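Local coordinates for protein Pcza361.24 (Amycolatopsis orientalis, PDB 3G2M) that probably transfers a methyl group from S-adenosyl-L-methionine to an amine nitrogen of glycopeptide antibiotics during their biosynthesis, at residues K185-L190 and M284-A289. Numbering follows the deposited sequence.
Sequences KFLLSL and MVLVEA
Lys185 sets CG between its backbone N and carbonyl carbon (chi1 56°) and bends again at chi3, which carries its ammonium alongside Glu288, whose CG is anti to its carbonyl carbon, beside the backbone N (chi1 -65°). NZ closes a salt bridge of 2.9 Å on OE1 of Glu288, meeting it from the anti side and somewhat out of the carboxylate plane. Opposite charges on long chains suit this place, because partly exposed Lys185 can reach along the sheet to the carboxylate; Arg78 of helix 69-79 also touches Glu288. Leu187 lies side by side with the aliphatic part of Glu288, pointing the same way, its CD1 3.8 Å from Leu286 CD1; Phe75 of the same helix lies against both leucines. On the other face, Leu188 slants across Val287, with CD1 3.9 Å from CG1, while Val287 CG2 meets Leu190 CD1, so each branch of the valine serves a different leucine. The small methyl of Ala289 sits opposite Phe186, whose ring turns away from strand 284-289 and has Leu188 CG over one face. Between the two faces, six backbone hydrogen bonds lace the strands, in reciprocal pairs joining Phe186 to Ala289, Leu188 to Val287 and Leu190 to Val285. Strand 284-290 is the reversed strand of the class I methyltransferase sheet (order 3-2-1-4-5-7-6), inserted between 184-191 and 267-274; this contact is its pairing with 184-191. Ser189, compact and polar, lies near Ser157 of the S-adenosyl-L-methionine site, its OG hydrogen-bonded to Glu71 and Ser158 N. The reciprocal bonds thus satisfy buried backbone groups, and Lys185 gives buried Glu288 a counter-charge that would probably keep it ionised.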
ATOM      1  N   LYS A 185     -13.471 -23.281   2.349  1.00 36.33           N
ATOM      2  CA  LYS A 185     -13.168 -22.132   1.495  1.00 36.13           C
ATOM      3  C   LYS A 185     -13.105 -20.773   2.201  1.00 35.31           C
ATOM      4  O   LYS A 185     -13.835 -20.505   3.167  1.00 35.12           O
ATOM      5  CB  LYS A 185     -14.055 -22.089   0.239  1.00 36.30           C
ATOM      6  CG  LYS A 185     -15.559 -22.085   0.456  1.00 37.47           C
ATOM      7  CD  LYS A 185     -16.290 -22.550  -0.827  1.00 37.59           C
ATOM      8  CE  LYS A 185     -15.778 -21.826  -2.086  1.00 39.08           C
ATOM      9  NZ  LYS A 185     -16.330 -22.414  -3.348  1.00 39.51           N
ATOM     10  N   PHE A 186     -12.190 -19.945   1.705  1.00 34.41           N
ATOM     11  CA  PHE A 186     -11.988 -18.580   2.163  1.00 33.56           C
ATOM     12  C   PHE A 186     -12.566 -17.657   1.099  1.00 33.24           C
ATOM     13  O   PHE A 186     -12.100 -17.648  -0.040  1.00 33.29           O
ATOM     14  CB  PHE A 186     -10.484 -18.325   2.359  1.00 33.48           C
ATOM     15  CG  PHE A 186     -10.145 -16.956   2.898  1.00 32.88           C
ATOM     16  CD1 PHE A 186     -11.072 -16.208   3.633  1.00 32.58           C
ATOM     17  CD2 PHE A 186      -8.863 -16.432   2.709  1.00 33.00           C
ATOM     18  CE1 PHE A 186     -10.742 -14.954   4.134  1.00 31.42           C
ATOM     19  CE2 PHE A 186      -8.519 -15.177   3.221  1.00 32.78           C
ATOM     20  CZ  PHE A 186      -9.454 -14.437   3.926  1.00 32.54           C
ATOM     21  N   LEU A 187     -13.597 -16.904   1.465  1.00 32.84           N
ATOM     22  CA  LEU A 187     -14.252 -15.995   0.526  1.00 32.89           C
ATOM     23  C   LEU A 187     -13.970 -14.562   0.908  1.00 32.24           C
ATOM     24  O   LEU A 187     -14.100 -14.190   2.074  1.00 31.63           O
ATOM     25  CB  LEU A 187     -15.772 -16.212   0.498  1.00 32.86           C
ATOM     26  CG  LEU A 187     -16.446 -17.487  -0.028  1.00 35.04           C
ATOM     27  CD1 LEU A 187     -16.228 -17.682  -1.505  1.00 36.83           C
ATOM     28  CD2 LEU A 187     -16.037 -18.732   0.721  1.00 37.28           C
ATOM     29  N   LEU A 188     -13.592 -13.759  -0.081  1.00 31.81           N
ATOM     30  CA  LEU A 188     -13.323 -12.344   0.140  1.00 31.53           C
ATOM     31  C   LEU A 188     -14.076 -11.489  -0.875  1.00 31.60           C
ATOM     32  O   LEU A 188     -14.175 -11.852  -2.043  1.00 31.99           O
ATOM     33  CB  LEU A 188     -11.819 -12.046   0.017  1.00 31.36           C
ATOM     34  CG  LEU A 188     -10.743 -12.932   0.651  1.00 31.25           C
ATOM     35  CD1 LEU A 188     -10.348 -14.074  -0.276  1.00 29.78           C
ATOM     36  CD2 LEU A 188      -9.505 -12.076   0.961  1.00 31.08           C
ATOM     37  N   SER A 189     -14.626 -10.367  -0.425  1.00 31.88           N
ATOM     38  CA  SER A 189     -15.038  -9.322  -1.352  1.00 31.31           C
ATOM     39  C   SER A 189     -13.958  -8.253  -1.358  1.00 31.62           C
ATOM     40  O   SER A 189     -13.322  -8.006  -0.328  1.00 31.58           O
ATOM     41  CB  SER A 189     -16.390  -8.729  -0.975  1.00 31.79           C
ATOM     42  OG  SER A 189     -16.316  -7.986   0.227  1.00 31.60           O
ATOM     43  N   LEU A 190     -13.737  -7.643  -2.520  1.00 31.19           N
ATOM     44  CA  LEU A 190     -12.697  -6.630  -2.689  1.00 31.68           C
ATOM     45  C   LEU A 190     -13.196  -5.562  -3.637  1.00 31.66           C
ATOM     46  O   LEU A 190     -13.545  -5.870  -4.777  1.00 32.01           O
ATOM     47  CB  LEU A 190     -11.413  -7.247  -3.271  1.00 31.22           C
ATOM     48  CG  LEU A 190     -10.735  -8.385  -2.483  1.00 32.55           C
ATOM     49  CD1 LEU A 190      -9.728  -9.137  -3.343  1.00 32.12           C
ATOM     50  CD2 LEU A 190     -10.080  -7.868  -1.220  1.00 32.48           C
HETATM   51  N   MSE A 284     -16.744  -4.436  -7.496  1.00 38.95           N
HETATM   52  CA  MSE A 284     -16.296  -5.350  -6.465  1.00 40.11           C
HETATM   53  C   MSE A 284     -16.029  -6.715  -7.068  1.00 37.94           C
HETATM   54  O   MSE A 284     -16.632  -7.078  -8.077  1.00 37.67           O
HETATM   55  CB  MSE A 284     -17.370  -5.458  -5.385  1.00 40.07           C
HETATM   56  CG  MSE A 284     -16.883  -5.948  -4.056  1.00 42.18           C
HETATM   57 SE   MSE A 284     -18.176  -5.400  -2.712  1.00 47.01          SE
HETATM   58  CE  MSE A 284     -17.520  -3.581  -2.411  1.00 46.66           C
ATOM     59  N   VAL A 285     -15.134  -7.470  -6.434  1.00 36.17           N
ATOM     60  CA  VAL A 285     -14.766  -8.814  -6.873  1.00 34.98           C
ATOM     61  C   VAL A 285     -14.967  -9.805  -5.713  1.00 34.38           C
ATOM     62  O   VAL A 285     -14.525  -9.548  -4.584  1.00 33.87           O
ATOM     63  CB  VAL A 285     -13.288  -8.859  -7.388  1.00 35.00           C
ATOM     64  CG1 VAL A 285     -12.889 -10.265  -7.808  1.00 35.43           C
ATOM     65  CG2 VAL A 285     -13.097  -7.909  -8.556  1.00 34.82           C
ATOM     66  N   LEU A 286     -15.663 -10.909  -5.992  1.00 33.15           N
ATOM     67  CA  LEU A 286     -15.774 -12.008  -5.040  1.00 32.49           C
ATOM     68  C   LEU A 286     -14.720 -13.058  -5.359  1.00 32.28           C
ATOM     69  O   LEU A 286     -14.776 -13.715  -6.403  1.00 31.47           O
ATOM     70  CB  LEU A 286     -17.183 -12.629  -5.049  1.00 32.38           C
ATOM     71  CG  LEU A 286     -17.754 -13.233  -3.750  1.00 31.55           C
ATOM     72  CD1 LEU A 286     -16.939 -14.427  -3.245  1.00 30.82           C
ATOM     73  CD2 LEU A 286     -17.938 -12.193  -2.631  1.00 30.92           C
ATOM     74  N   VAL A 287     -13.769 -13.208  -4.440  1.00 32.18           N
ATOM     75  CA  VAL A 287     -12.620 -14.101  -4.610  1.00 32.67           C
ATOM     76  C   VAL A 287     -12.836 -15.367  -3.783  1.00 32.68           C
ATOM     77  O   VAL A 287     -13.208 -15.289  -2.613  1.00 32.43           O
ATOM     78  CB  VAL A 287     -11.296 -13.390  -4.187  1.00 32.63           C
ATOM     79  CG1 VAL A 287     -10.110 -14.359  -4.148  1.00 33.11           C
ATOM     80  CG2 VAL A 287     -10.992 -12.208  -5.113  1.00 32.95           C
ATOM     81  N   GLU A 288     -12.631 -16.529  -4.402  1.00 32.85           N
ATOM     82  CA  GLU A 288     -12.701 -17.814  -3.693  1.00 32.80           C
ATOM     83  C   GLU A 288     -11.315 -18.431  -3.623  1.00 32.92           C
ATOM     84  O   GLU A 288     -10.639 -18.576  -4.650  1.00 32.63           O
ATOM     85  CB  GLU A 288     -13.631 -18.791  -4.409  1.00 33.37           C
ATOM     86  CG  GLU A 288     -15.088 -18.376  -4.453  1.00 34.16           C
ATOM     87  CD  GLU A 288     -15.860 -19.148  -5.488  1.00 35.90           C
ATOM     88  OE1 GLU A 288     -15.922 -20.395  -5.360  1.00 36.93           O
ATOM     89  OE2 GLU A 288     -16.387 -18.511  -6.431  1.00 33.67           O
ATOM     90  N   ALA A 289     -10.898 -18.811  -2.418  1.00 32.74           N
ATOM     91  CA  ALA A 289      -9.576 -19.404  -2.233  1.00 32.91           C
ATOM     92  C   ALA A 289      -9.636 -20.647  -1.363  1.00 33.04           C
ATOM     93  O   ALA A 289     -10.417 -20.718  -0.409  1.00 32.77           O
ATOM     94  CB  ALA A 289      -8.599 -18.387  -1.646  1.00 32.65           C
TER